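Local coordinates for protein Rho-class glutathione S-transferase (Laternula elliptica, PDB 3QAV) that probably catalyses the conjugation of glutathione to electrophilic substrates, as a member of the cytosolic glutathione S-transferase superfamily, at residues K40-L45 against I50-K55; I94-E99 against K117-M122; T130-F135 against A193-Q198. One frame throughout, in Å; residues are numbered along the deposited sequence.

Contact 1: K40-L45 against I50-K55; sequences KVLLVL and IDYDEK
Leu45 and Tyr52 meet inside a beta-alpha-beta unit made of strand 28-31, helix 36-47 and strand 53-56. Segment 40-45 lies on the helix. Segment 50-55 leads out of the turn that follows it and into the last strand. One backbone bond joins the two segments, from Ile50 N to Leu45 O at 2.9 Å. It is bent, with an N-H...O angle of 140°. It ties the turn back to the last part of the helix.

Leu45 gives the largest share of the buried surface. Its methyl CD1 sits over the middle of one face of the Tyr52 ring, 3.6 Å from the ring centroid and 14° off the normal. This is a CH-pi contact. CB of Leu45 lies near the rim of the same ring, 3.6 Å from Tyr52 CE1. The second methyl, CD2, turns to Ile50 and comes 4.0 Å from its CB. The two branches thus serve different partners.

The unit belongs to the thioredoxin-like N-terminal domain of glutathione S-transferases, where the helix packs on the sheet. Strand 53-56 is an outermost strand of that sheet within the chain and runs parallel to 28-31.

Tyr52 holds CG between its backbone N and carbonyl carbon, chi1 63°, which turns the ring toward the helix. Ile50 O lies in the ring plane, at the edge. At the far end of the ring, Leu42 CD2 approaches obliquely and stands 3.8 Å from Tyr52 OH. The two side chains cross at about a right angle. The hydroxyl is hydrogen-bonded to Gln46 NE2, one residue beyond the helical segment. Val29 of strand 28-31 also touches Tyr52, while Trp31 of that strand touches Leu42.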
ATOM      1  N   LYS A  40       6.235   6.291  10.675  1.00 23.60           N
ATOM      2  CA  LYS A  40       7.003   6.334   9.433  1.00 22.97           C
ATOM      3  C   LYS A  40       7.438   7.763   9.137  1.00 23.38           C
ATOM      4  O   LYS A  40       8.613   8.034   8.854  1.00 23.08           O
ATOM      5  CB  LYS A  40       6.152   5.827   8.265  1.00 23.78           C
ATOM      6  CG  LYS A  40       5.970   4.317   8.191  1.00 24.45           C
ATOM      7  CD  LYS A  40       4.829   3.944   7.235  1.00 28.18           C
ATOM      8  CE  LYS A  40       5.082   4.416   5.805  1.00 29.30           C
ATOM      9  NZ  LYS A  40       3.941   4.106   4.869  1.00 30.06           N
ATOM     10  N   VAL A  41       6.478   8.679   9.205  1.00 21.53           N
ATOM     11  CA  VAL A  41       6.739  10.084   8.939  1.00 22.65           C
ATOM     12  C   VAL A  41       7.742  10.710   9.916  1.00 23.59           C
ATOM     13  O   VAL A  41       8.653  11.423   9.497  1.00 23.27           O
ATOM     14  CB  VAL A  41       5.418  10.900   8.951  1.00 19.80           C
ATOM     15  CG1 VAL A  41       5.716  12.381   8.750  1.00 21.16           C
ATOM     16  CG2 VAL A  41       4.510  10.413   7.805  1.00 21.94           C
ATOM     17  N   LEU A  42       7.582  10.439  11.209  1.00 24.70           N
ATOM     18  CA  LEU A  42       8.488  11.004  12.207  1.00 25.05           C
ATOM     19  C   LEU A  42       9.913  10.493  12.009  1.00 25.73           C
ATOM     20  O   LEU A  42      10.878  11.241  12.192  1.00 26.30           O
ATOM     21  CB  LEU A  42       8.006  10.664  13.618  1.00 27.69           C
ATOM     22  CG  LEU A  42       6.605  11.174  14.007  1.00 28.63           C
ATOM     23  CD1 LEU A  42       6.289  10.750  15.440  1.00 29.37           C
ATOM     24  CD2 LEU A  42       6.548  12.694  13.871  1.00 29.04           C
ATOM     25  N   LEU A  43      10.039   9.220  11.641  1.00 24.14           N
ATOM     26  CA  LEU A  43      11.348   8.617  11.426  1.00 24.15           C
ATOM     27  C   LEU A  43      12.064   9.258  10.249  1.00 23.32           C
ATOM     28  O   LEU A  43      13.255   9.534  10.320  1.00 23.89           O
ATOM     29  CB  LEU A  43      11.215   7.108  11.194  1.00 25.21           C
ATOM     30  CG  LEU A  43      11.026   6.250  12.446  1.00 26.98           C
ATOM     31  CD1 LEU A  43      10.994   4.784  12.056  1.00 27.51           C
ATOM     32  CD2 LEU A  43      12.178   6.503  13.413  1.00 28.28           C
ATOM     33  N   VAL A  44      11.345   9.478   9.157  1.00 22.52           N
ATOM     34  CA  VAL A  44      11.952  10.112   7.987  1.00 23.13           C
ATOM     35  C   VAL A  44      12.443  11.514   8.349  1.00 24.39           C
ATOM     36  O   VAL A  44      13.559  11.889   8.011  1.00 26.97           O
ATOM     37  CB  VAL A  44      10.946  10.234   6.822  1.00 22.13           C
ATOM     38  CG1 VAL A  44      11.540  11.093   5.705  1.00 21.99           C
ATOM     39  CG2 VAL A  44      10.599   8.863   6.297  1.00 17.69           C
ATOM     40  N   LEU A  45      11.602  12.286   9.032  1.00 24.08           N
ATOM     41  CA  LEU A  45      11.969  13.639   9.435  1.00 25.66           C
ATOM     42  C   LEU A  45      13.200  13.645  10.347  1.00 26.13           C
ATOM     43  O   LEU A  45      14.122  14.429  10.145  1.00 24.40           O
ATOM     44  CB  LEU A  45      10.797  14.316  10.159  1.00 24.09           C
ATOM     45  CG  LEU A  45       9.580  14.725   9.320  1.00 25.69           C
ATOM     46  CD1 LEU A  45       8.406  15.044  10.254  1.00 25.51           C
ATOM     47  CD2 LEU A  45       9.930  15.927   8.444  1.00 21.30           C
ATOM     48  N   ILE A  50      15.356  16.961   9.509  1.00 39.14           N
ATOM     49  CA  ILE A  50      14.525  18.111   9.147  1.00 39.41           C
ATOM     50  C   ILE A  50      13.793  18.673  10.363  1.00 39.82           C
ATOM     51  O   ILE A  50      13.148  17.933  11.106  1.00 41.17           O
ATOM     52  CB  ILE A  50      13.482  17.726   8.069  1.00 39.28           C
ATOM     53  CG1 ILE A  50      14.200  17.266   6.799  1.00 38.41           C
ATOM     54  CG2 ILE A  50      12.566  18.903   7.777  1.00 36.15           C
ATOM     55  CD1 ILE A  50      13.290  16.632   5.777  1.00 43.42           C
ATOM     56  N   ASP A  51      13.896  19.981  10.568  1.00 39.27           N
ATOM     57  CA  ASP A  51      13.225  20.617  11.693  1.00 40.45           C
ATOM     58  C   ASP A  51      11.745  20.744  11.333  1.00 39.09           C
ATOM     59  O   ASP A  51      11.411  21.193  10.234  1.00 38.40           O
ATOM     60  CB  ASP A  51      13.813  22.009  11.950  1.00 44.70           C
ATOM     61  CG  ASP A  51      13.463  22.547  13.331  1.00 48.49           C
ATOM     62  OD1 ASP A  51      13.465  23.786  13.505  1.00 51.51           O
ATOM     63  OD2 ASP A  51      13.199  21.734  14.247  1.00 50.38           O
ATOM     64  N   TYR A  52      10.863  20.357  12.251  1.00 36.00           N
ATOM     65  CA  TYR A  52       9.426  20.427  11.991  1.00 34.33           C
ATOM     66  C   TYR A  52       8.595  20.745  13.226  1.00 34.44           C
ATOM     67  O   TYR A  52       9.028  20.513  14.353  1.00 32.80           O
ATOM     68  CB  TYR A  52       8.924  19.101  11.408  1.00 30.52           C
ATOM     69  CG  TYR A  52       9.071  17.922  12.353  1.00 28.30           C
ATOM     70  CD1 TYR A  52      10.245  17.175  12.391  1.00 26.28           C
ATOM     71  CD2 TYR A  52       8.044  17.573  13.228  1.00 26.76           C
ATOM     72  CE1 TYR A  52      10.391  16.112  13.269  1.00 26.46           C
ATOM     73  CE2 TYR A  52       8.183  16.512  14.116  1.00 27.97           C
ATOM     74  CZ  TYR A  52       9.357  15.785  14.131  1.00 27.25           C
ATOM     75  OH  TYR A  52       9.498  14.723  14.999  1.00 29.25           O
ATOM     76  N   ASP A  53       7.399  21.283  12.994  1.00 34.11           N
ATOM     77  CA  ASP A  53       6.458  21.589  14.061  1.00 33.96           C
ATOM     78  C   ASP A  53       5.537  20.382  14.103  1.00 34.30           C
ATOM     79  O   ASP A  53       5.475  19.613  13.142  1.00 34.72           O
ATOM     80  CB  ASP A  53       5.632  22.835  13.737  1.00 36.02           C
ATOM     81  CG  ASP A  53       6.468  24.095  13.689  1.00 39.49           C
ATOM     82  OD1 ASP A  53       7.292  24.299  14.608  1.00 42.56           O
ATOM     83  OD2 ASP A  53       6.293  24.888  12.741  1.00 38.51           O
ATOM     84  N   GLU A  54       4.800  20.221  15.195  1.00 33.80           N
ATOM     85  CA  GLU A  54       3.919  19.073  15.316  1.00 32.96           C
ATOM     86  C   GLU A  54       2.760  19.305  16.271  1.00 33.52           C
ATOM     87  O   GLU A  54       2.837  20.138  17.171  1.00 36.22           O
ATOM     88  CB  GLU A  54       4.709  17.874  15.831  1.00 32.16           C
ATOM     89  CG  GLU A  54       4.869  17.896  17.345  1.00 29.04           C
ATOM     90  CD  GLU A  54       5.794  16.814  17.860  1.00 29.90           C
ATOM     91  OE1 GLU A  54       5.896  15.755  17.211  1.00 30.09           O
ATOM     92  OE2 GLU A  54       6.412  17.023  18.925  1.00 31.08           O
ATOM     93  N   LYS A  55       1.694  18.542  16.066  1.00 33.78           N
ATOM     94  CA  LYS A  55       0.520  18.588  16.920  1.00 33.61           C
ATOM     95  C   LYS A  55       0.173  17.140  17.235  1.00 33.54           C
ATOM     96  O   LYS A  55      -0.297  16.404  16.367  1.00 34.53           O
ATOM     97  CB  LYS A  55      -0.652  19.267  16.212  1.00 35.84           C
ATOM     98  CG  LYS A  55      -1.928  19.346  17.043  1.00 38.79           C
ATOM     99  CD  LYS A  55      -1.683  20.036  18.371  1.00 44.36           C
ATOM    100  CE  LYS A  55      -2.971  20.203  19.171  1.00 48.45           C
ATOM    101  NZ  LYS A  55      -3.910  21.184  18.550  1.00 50.42           N
TER

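Contact 2: I94-E99 against K117-M122; sequences ICMYLE and KVYQRM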
ATOM      1  N   ILE A  94       3.858  11.133   1.941  1.00 19.50           N
ATOM      2  CA  ILE A  94       4.590  12.101   2.738  1.00 21.48           C
ATOM      3  C   ILE A  94       6.083  11.746   2.726  1.00 22.55           C
ATOM      4  O   ILE A  94       6.942  12.607   2.507  1.00 22.04           O
ATOM      5  CB  ILE A  94       4.074  12.117   4.196  1.00 22.45           C
ATOM      6  CG1 ILE A  94       2.660  12.720   4.249  1.00 22.84           C
ATOM      7  CG2 ILE A  94       5.027  12.903   5.072  1.00 20.79           C
ATOM      8  CD1 ILE A  94       1.977  12.550   5.583  1.00 22.51           C
ATOM      9  N   CYS A  95       6.378  10.473   2.968  1.00 23.70           N
ATOM     10  CA  CYS A  95       7.757   9.990   2.979  1.00 23.31           C
ATOM     11  C   CYS A  95       8.440  10.227   1.643  1.00 22.88           C
ATOM     12  O   CYS A  95       9.574  10.681   1.606  1.00 22.84           O
ATOM     13  CB  CYS A  95       7.799   8.501   3.331  1.00 21.65           C
ATOM     14  SG  CYS A  95       7.376   8.193   5.070  1.00 24.79           S
ATOM     15  N   MET A  96       7.744   9.934   0.549  1.00 22.99           N
ATOM     16  CA  MET A  96       8.311  10.134  -0.777  1.00 24.12           C
ATOM     17  C   MET A  96       8.568  11.614  -1.042  1.00 24.74           C
ATOM     18  O   MET A  96       9.596  11.976  -1.609  1.00 24.46           O
ATOM     19  CB  MET A  96       7.388   9.555  -1.852  1.00 23.38           C
ATOM     20  CG  MET A  96       7.398   8.024  -1.909  1.00 27.08           C
ATOM     21  SD  MET A  96       9.091   7.345  -1.948  1.00 31.45           S
ATOM     22  CE  MET A  96       9.557   7.709  -3.631  1.00 27.90           C
ATOM     23  N   TYR A  97       7.637  12.467  -0.623  1.00 22.63           N
ATOM     24  CA  TYR A  97       7.794  13.911  -0.805  1.00 23.78           C
ATOM     25  C   TYR A  97       9.004  14.442  -0.045  1.00 25.12           C
ATOM     26  O   TYR A  97       9.753  15.273  -0.561  1.00 23.20           O
ATOM     27  CB  TYR A  97       6.552  14.651  -0.311  1.00 24.01           C
ATOM     28  CG  TYR A  97       6.788  16.119  -0.056  1.00 26.09           C
ATOM     29  CD1 TYR A  97       6.890  17.030  -1.110  1.00 25.33           C
ATOM     30  CD2 TYR A  97       6.945  16.596   1.247  1.00 27.54           C
ATOM     31  CE1 TYR A  97       7.146  18.381  -0.870  1.00 27.50           C
ATOM     32  CE2 TYR A  97       7.202  17.941   1.500  1.00 28.42           C
ATOM     33  CZ  TYR A  97       7.301  18.826   0.441  1.00 28.54           C
ATOM     34  OH  TYR A  97       7.546  20.154   0.706  1.00 31.18           O
ATOM     35  N   LEU A  98       9.177  13.970   1.188  1.00 24.02           N
ATOM     36  CA  LEU A  98      10.290  14.406   2.028  1.00 26.45           C
ATOM     37  C   LEU A  98      11.638  13.982   1.444  1.00 27.90           C
ATOM     38  O   LEU A  98      12.614  14.738   1.504  1.00 30.18           O
ATOM     39  CB  LEU A  98      10.148  13.837   3.444  1.00 24.37           C
ATOM     40  CG  LEU A  98       8.969  14.324   4.292  1.00 26.73           C
ATOM     41  CD1 LEU A  98       9.011  13.604   5.630  1.00 24.64           C
ATOM     42  CD2 LEU A  98       9.030  15.848   4.497  1.00 22.44           C
ATOM     43  N   GLU A  99      11.693  12.771   0.893  1.00 25.85           N
ATOM     44  CA  GLU A  99      12.926  12.258   0.296  1.00 26.45           C
ATOM     45  C   GLU A  99      13.282  13.081  -0.941  1.00 28.98           C
ATOM     46  O   GLU A  99      14.455  13.330  -1.218  1.00 30.59           O
ATOM     47  CB  GLU A  99      12.751  10.788  -0.094  1.00 25.24           C
ATOM     48  CG  GLU A  99      13.929  10.174  -0.858  1.00 26.05           C
ATOM     49  CD  GLU A  99      15.205  10.098  -0.034  1.00 23.97           C
ATOM     50  OE1 GLU A  99      15.173  10.443   1.162  1.00 24.77           O
ATOM     51  OE2 GLU A  99      16.243   9.683  -0.590  1.00 27.51           O
ATOM     52  N   LYS A 117      15.366  -2.745  -4.896  1.00 25.17           N
ATOM     53  CA  LYS A 117      15.194  -3.660  -3.773  1.00 26.67           C
ATOM     54  C   LYS A 117      14.649  -2.929  -2.542  1.00 24.72           C
ATOM     55  O   LYS A 117      13.889  -3.510  -1.768  1.00 26.35           O
ATOM     56  CB  LYS A 117      16.513  -4.361  -3.437  1.00 27.35           C
ATOM     57  CG  LYS A 117      16.482  -5.145  -2.130  1.00 33.99           C
ATOM     58  CD  LYS A 117      15.389  -6.199  -2.121  1.00 35.07           C
ATOM     59  CE  LYS A 117      15.671  -7.283  -3.151  1.00 42.72           C
ATOM     60  NZ  LYS A 117      17.006  -7.899  -2.909  1.00 43.56           N
ATOM     61  N   VAL A 118      15.032  -1.662  -2.358  1.00 21.64           N
ATOM     62  CA  VAL A 118      14.529  -0.879  -1.227  1.00 23.67           C
ATOM     63  C   VAL A 118      13.016  -0.697  -1.413  1.00 24.03           C
ATOM     64  O   VAL A 118      12.238  -0.935  -0.491  1.00 24.59           O
ATOM     65  CB  VAL A 118      15.229   0.507  -1.126  1.00 25.12           C
ATOM     66  CG1 VAL A 118      14.556   1.364  -0.061  1.00 23.99           C
ATOM     67  CG2 VAL A 118      16.717   0.319  -0.768  1.00 24.42           C
ATOM     68  N   TYR A 119      12.607  -0.286  -2.614  1.00 23.80           N
ATOM     69  CA  TYR A 119      11.189  -0.120  -2.938  1.00 23.37           C
ATOM     70  C   TYR A 119      10.477  -1.463  -2.718  1.00 23.28           C
ATOM     71  O   TYR A 119       9.402  -1.514  -2.134  1.00 23.19           O
ATOM     72  CB  TYR A 119      11.016   0.310  -4.403  1.00 21.32           C
ATOM     73  CG  TYR A 119      11.294   1.780  -4.699  1.00 22.72           C
ATOM     74  CD1 TYR A 119      12.120   2.151  -5.763  1.00 22.80           C
ATOM     75  CD2 TYR A 119      10.680   2.796  -3.960  1.00 22.57           C
ATOM     76  CE1 TYR A 119      12.329   3.496  -6.090  1.00 22.80           C
ATOM     77  CE2 TYR A 119      10.875   4.153  -4.281  1.00 25.38           C
ATOM     78  CZ  TYR A 119      11.699   4.491  -5.345  1.00 26.52           C
ATOM     79  OH  TYR A 119      11.888   5.817  -5.669  1.00 28.77           O
ATOM     80  N   GLN A 120      11.077  -2.554  -3.181  1.00 22.20           N
ATOM     81  CA  GLN A 120      10.458  -3.866  -2.993  1.00 24.01           C
ATOM     82  C   GLN A 120      10.147  -4.123  -1.515  1.00 22.32           C
ATOM     83  O   GLN A 120       9.010  -4.453  -1.159  1.00 23.49           O
ATOM     84  CB  GLN A 120      11.367  -4.983  -3.529  1.00 24.68           C
ATOM     85  CG  GLN A 120      10.974  -6.393  -3.067  1.00 29.00           C
ATOM     86  CD  GLN A 120       9.658  -6.900  -3.662  1.00 31.71           C
ATOM     87  OE1 GLN A 120       9.007  -7.792  -3.099  1.00 34.15           O
ATOM     88  NE2 GLN A 120       9.275  -6.353  -4.808  1.00 32.26           N
ATOM     89  N   ARG A 121      11.149  -3.970  -0.654  1.00 22.18           N
ATOM     90  CA  ARG A 121      10.949  -4.204   0.777  1.00 24.80           C
ATOM     91  C   ARG A 121       9.906  -3.255   1.387  1.00 25.31           C
ATOM     92  O   ARG A 121       9.046  -3.690   2.144  1.00 24.93           O
ATOM     93  CB  ARG A 121      12.284  -4.086   1.518  1.00 24.86           C
ATOM     94  CG  ARG A 121      13.306  -5.167   1.130  1.00 28.31           C
ATOM     95  CD  ARG A 121      12.964  -6.531   1.737  1.00 30.16           C
ATOM     96  NE  ARG A 121      12.142  -7.380   0.879  1.00 29.94           N
ATOM     97  CZ  ARG A 121      12.615  -8.307   0.047  1.00 28.83           C
ATOM     98  NH1 ARG A 121      11.772  -9.030  -0.689  1.00 24.60           N
ATOM     99  NH2 ARG A 121      13.923  -8.519  -0.051  1.00 29.31           N
ATOM    100  N   MET A 122       9.979  -1.971   1.047  1.00 23.59           N
ATOM    101  CA  MET A 122       9.025  -0.981   1.549  1.00 24.77           C
ATOM    102  C   MET A 122       7.566  -1.415   1.386  1.00 24.27           C
ATOM    103  O   MET A 122       6.826  -1.554   2.362  1.00 23.24           O
ATOM    104  CB  MET A 122       9.188   0.350   0.805  1.00 23.19           C
ATOM    105  CG  MET A 122      10.386   1.175   1.186  1.00 23.86           C
ATOM    106  SD  MET A 122      10.645   2.477  -0.041  1.00 27.75           S
ATOM    107  CE  MET A 122       9.085   3.348   0.040  1.00 20.68           C
TER
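Met96 and Tyr119 are the nearest pair of the two segments, with CA atoms 10.9 Å apart. Segment 94-99 lies within helix 91-101 and segment 117-122 within helix 112-124. At this spacing the main chains do not meet, and long side chains bridge the interval. They bury only about 100 Å² and make no hydrogen bond with each other.

Tyr119 spans most of the gap, and Met96 meets it with its terminal methyl. CG of Met96 is anti to the carbonyl carbon, and the side chain then bends at both chi2 (-49°) and chi3 (-75°). This hook brings CE to the edge of the Tyr119 ring, in the ring plane. CE lies 3.6 Å from Tyr119 OH and 3.8 Å from Tyr119 CE2. The methyl therefore meets the hydroxyl end of the ring and not a face. Met122 adds a looser touch, its CE lying 4.5 Å from Met96 SD.

The phenol oxygen has a polar partner across the dimer interface: Tyr119 OH is hydrogen-bonded to Glu100 OE2 of the second subunit. Met96 also packs on Tyr119 of the second subunit, and Tyr119 on Met96 of the second subunit. The pair therefore belongs to the dimer interface as well as to the join between two helices of one chain.

Around it, Phe108 of a loop touches both Tyr119 and Met122. Helix 183-197 reaches Met122 through Met183 and Phe187. From other faces of helix 91-101, Cys95 and Leu98 pack on helix 36-47, and Leu98 also reaches Phe81 of strand 80-83.

Contact 3: T130-F135 against A193-Q198; sequences TNVMEF and ALIVRQ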
ATOM      1  N   THR A 130      -1.598  -7.398   6.970  1.00 42.80           N
ATOM      2  CA  THR A 130      -2.601  -8.386   6.614  1.00 44.55           C
ATOM      3  C   THR A 130      -2.394  -9.778   7.202  1.00 45.28           C
ATOM      4  O   THR A 130      -3.313 -10.347   7.787  1.00 45.63           O
ATOM      5  CB  THR A 130      -2.710  -8.515   5.091  1.00 44.35           C
ATOM      6  OG1 THR A 130      -1.460  -8.966   4.561  1.00 48.59           O
ATOM      7  CG2 THR A 130      -3.059  -7.170   4.473  1.00 42.41           C
ATOM      8  N   ASN A 131      -1.194 -10.329   7.059  1.00 45.52           N
ATOM      9  CA  ASN A 131      -0.939 -11.676   7.555  1.00 45.88           C
ATOM     10  C   ASN A 131      -0.625 -11.799   9.041  1.00 47.23           C
ATOM     11  O   ASN A 131      -0.903 -12.831   9.647  1.00 48.74           O
ATOM     12  CB  ASN A 131       0.171 -12.335   6.735  1.00 44.21           C
ATOM     13  CG  ASN A 131      -0.140 -12.350   5.251  1.00 43.76           C
ATOM     14  OD1 ASN A 131      -1.292 -12.523   4.853  1.00 43.58           O
ATOM     15  ND2 ASN A 131       0.888 -12.176   4.422  1.00 43.62           N
ATOM     16  N   VAL A 132      -0.052 -10.761   9.640  1.00 47.53           N
ATOM     17  CA  VAL A 132       0.269 -10.836  11.058  1.00 48.39           C
ATOM     18  C   VAL A 132      -0.747 -10.146  11.960  1.00 50.11           C
ATOM     19  O   VAL A 132      -1.233 -10.748  12.915  1.00 50.37           O
ATOM     20  CB  VAL A 132       1.655 -10.245  11.364  1.00 46.61           C
ATOM     21  CG1 VAL A 132       1.959 -10.388  12.837  1.00 47.39           C
ATOM     22  CG2 VAL A 132       2.714 -10.951  10.549  1.00 46.85           C
ATOM     23  N   MET A 133      -1.078  -8.894  11.665  1.00 53.20           N
ATOM     24  CA  MET A 133      -2.024  -8.168  12.505  1.00 57.13           C
ATOM     25  C   MET A 133      -3.436  -8.748  12.500  1.00 59.52           C
ATOM     26  O   MET A 133      -4.238  -8.436  13.380  1.00 60.15           O
ATOM     27  CB  MET A 133      -2.065  -6.687  12.115  1.00 57.11           C
ATOM     28  CG  MET A 133      -0.716  -5.982  12.223  1.00 58.27           C
ATOM     29  SD  MET A 133       0.255  -6.458  13.680  1.00 58.31           S
ATOM     30  CE  MET A 133      -0.634  -5.590  15.003  1.00 58.14           C
ATOM     31  N   GLU A 134      -3.738  -9.594  11.520  1.00 62.48           N
ATOM     32  CA  GLU A 134      -5.056 -10.217  11.439  1.00 64.82           C
ATOM     33  C   GLU A 134      -5.242 -11.199  12.593  1.00 65.06           C
ATOM     34  O   GLU A 134      -6.365 -11.482  13.009  1.00 64.84           O
ATOM     35  CB  GLU A 134      -5.221 -10.951  10.104  1.00 66.64           C
ATOM     36  CG  GLU A 134      -6.143 -10.248   9.110  1.00 70.85           C
ATOM     37  CD  GLU A 134      -7.612 -10.343   9.501  1.00 73.56           C
ATOM     38  OE1 GLU A 134      -8.159 -11.468   9.497  1.00 73.45           O
ATOM     39  OE2 GLU A 134      -8.220  -9.293   9.811  1.00 74.53           O
ATOM     40  N   PHE A 135      -4.129 -11.715  13.104  1.00 65.16           N
ATOM     41  CA  PHE A 135      -4.156 -12.654  14.222  1.00 66.07           C
ATOM     42  C   PHE A 135      -4.552 -11.870  15.468  1.00 67.32           C
ATOM     43  O   PHE A 135      -5.178 -12.404  16.384  1.00 67.54           O
ATOM     44  CB  PHE A 135      -2.770 -13.291  14.394  1.00 64.94           C
ATOM     45  CG  PHE A 135      -2.691 -14.315  15.499  1.00 63.21           C
ATOM     46  CD1 PHE A 135      -2.016 -14.028  16.683  1.00 62.66           C
ATOM     47  CD2 PHE A 135      -3.260 -15.575  15.343  1.00 62.83           C
ATOM     48  CE1 PHE A 135      -1.903 -14.981  17.692  1.00 61.94           C
ATOM     49  CE2 PHE A 135      -3.155 -16.535  16.347  1.00 61.54           C
ATOM     50  CZ  PHE A 135      -2.474 -16.238  17.523  1.00 61.80           C
ATOM     51  N   ALA A 193       8.090  -3.266  15.885  1.00 29.47           N
ATOM     52  CA  ALA A 193       7.955  -2.697  17.233  1.00 30.25           C
ATOM     53  C   ALA A 193       6.543  -2.947  17.763  1.00 30.21           C
ATOM     54  O   ALA A 193       6.344  -3.237  18.951  1.00 30.60           O
ATOM     55  CB  ALA A 193       8.241  -1.200  17.201  1.00 31.29           C
ATOM     56  N   LEU A 194       5.565  -2.829  16.872  1.00 30.59           N
ATOM     57  CA  LEU A 194       4.165  -3.052  17.219  1.00 31.08           C
ATOM     58  C   LEU A 194       3.987  -4.518  17.613  1.00 31.15           C
ATOM     59  O   LEU A 194       3.307  -4.833  18.583  1.00 29.17           O
ATOM     60  CB  LEU A 194       3.276  -2.724  16.016  1.00 33.68           C
ATOM     61  CG  LEU A 194       1.756  -2.763  16.197  1.00 36.56           C
ATOM     62  CD1 LEU A 194       1.310  -1.623  17.096  1.00 36.76           C
ATOM     63  CD2 LEU A 194       1.083  -2.641  14.841  1.00 38.64           C
ATOM     64  N   ILE A 195       4.609  -5.410  16.846  1.00 30.98           N
ATOM     65  CA  ILE A 195       4.532  -6.845  17.113  1.00 33.05           C
ATOM     66  C   ILE A 195       5.075  -7.134  18.511  1.00 32.71           C
ATOM     67  O   ILE A 195       4.429  -7.815  19.306  1.00 34.89           O
ATOM     68  CB  ILE A 195       5.343  -7.649  16.057  1.00 33.31           C
ATOM     69  CG1 ILE A 195       4.628  -7.586  14.704  1.00 34.82           C
ATOM     70  CG2 ILE A 195       5.515  -9.100  16.498  1.00 32.82           C
ATOM     71  CD1 ILE A 195       5.425  -8.176  13.549  1.00 34.07           C
ATOM     72  N   VAL A 196       6.262  -6.616  18.805  1.00 30.88           N
ATOM     73  CA  VAL A 196       6.870  -6.809  20.116  1.00 31.28           C
ATOM     74  C   VAL A 196       5.969  -6.191  21.184  1.00 32.45           C
ATOM     75  O   VAL A 196       5.788  -6.763  22.257  1.00 33.72           O
ATOM     76  CB  VAL A 196       8.266  -6.146  20.192  1.00 32.14           C
ATOM     77  CG1 VAL A 196       8.800  -6.210  21.617  1.00 32.43           C
ATOM     78  CG2 VAL A 196       9.227  -6.843  19.239  1.00 30.18           C
ATOM     79  N   ARG A 197       5.405  -5.024  20.886  1.00 31.84           N
ATOM     80  CA  ARG A 197       4.520  -4.347  21.828  1.00 32.44           C
ATOM     81  C   ARG A 197       3.388  -5.278  22.248  1.00 32.41           C
ATOM     82  O   ARG A 197       3.012  -5.317  23.414  1.00 33.65           O
ATOM     83  CB  ARG A 197       3.941  -3.076  21.195  1.00 32.52           C
ATOM     84  CG  ARG A 197       2.702  -2.503  21.883  1.00 29.14           C
ATOM     85  CD  ARG A 197       3.008  -1.829  23.221  1.00 31.98           C
ATOM     86  NE  ARG A 197       1.814  -1.176  23.769  1.00 34.10           N
ATOM     87  CZ  ARG A 197       1.751  -0.569  24.955  1.00 34.12           C
ATOM     88  NH1 ARG A 197       0.616  -0.012  25.352  1.00 35.60           N
ATOM     89  NH2 ARG A 197       2.815  -0.511  25.746  1.00 32.33           N
ATOM     90  N   GLN A 198       2.855  -6.032  21.298  1.00 33.23           N
ATOM     91  CA  GLN A 198       1.763  -6.953  21.581  1.00 34.78           C
ATOM     92  C   GLN A 198       2.252  -8.177  22.346  1.00 35.50           C
ATOM     93  O   GLN A 198       1.495  -9.116  22.575  1.00 34.99           O
ATOM     94  CB  GLN A 198       1.088  -7.383  20.282  1.00 36.18           C
ATOM     95  CG  GLN A 198       0.341  -6.264  19.573  1.00 38.12           C
ATOM     96  CD  GLN A 198      -0.947  -5.874  20.278  1.00 40.52           C
ATOM     97  OE1 GLN A 198      -1.426  -6.584  21.169  1.00 40.40           O
ATOM     98  NE2 GLN A 198      -1.526  -4.747  19.868  1.00 38.69           N
TER
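Met133 crosses from segment 130-135 to Leu194 on helix 183-197. Its CB and CG carry the side chain over without touching the other segment closely. With chi1 at -59° CG lies beside the backbone N, and bends at chi2 and chi3 curl the rest. SD is the first atom to meet the helix, 4.1 Å from Leu194 CD2. The tip, CE, goes further in. It lies 3.4 Å from Leu194 CD2, tighter than a usual carbon-carbon contact, and 3.9 Å from Leu194 CG. The two side chains run obliquely to each other, and Leu194 offers CD2 and CG.

Both segments belong to the helical C-terminal domain of the glutathione S-transferase fold. Residues 130-135 span the junction between helices 126-131 and 133-141. The facing segment is the last part of helix 183-197 and the residue after it. The backbones come nearest at Met133 and Ile195, whose CA atoms are 8.1 Å apart.

Beside the methionine, Val132 CG1 meets Ile195 CD1 at 4.2 Å. These side chains cross at about a right angle, and the contact is purely apolar. Val132 also packs on Leu162 of helix 148-172, while Ile195 touches Ala200. The side chain of Leu194 is about 8 Å from that of Ser35, which binds glutathione in a structure of this protein.

Contacts 1 and 2 are neighbours, with centres 15 Å apart. They touch where helix 36-47 packs on helix 91-101: Val44 CG2 lies 3.5 Å from Cys95 SG, and Leu45 CD2 lies 3.8 Å from Leu98 CD1. Contact 3 touches neither. Its nearest atoms are about 8 Å from contact 1 and about 11 Å from contact 2, on the opposite side of the chain's centre. Helices 112-124 and 126-131 follow each other and lead from contact 2 to contact 3. No glutathione is modelled in this chain. Of its binding residues, Ser35, near contact 3, is also about 8 Å from Leu42 of contact 1, and Ser91 about 9 Å from Met122 of contact 2, between side chains.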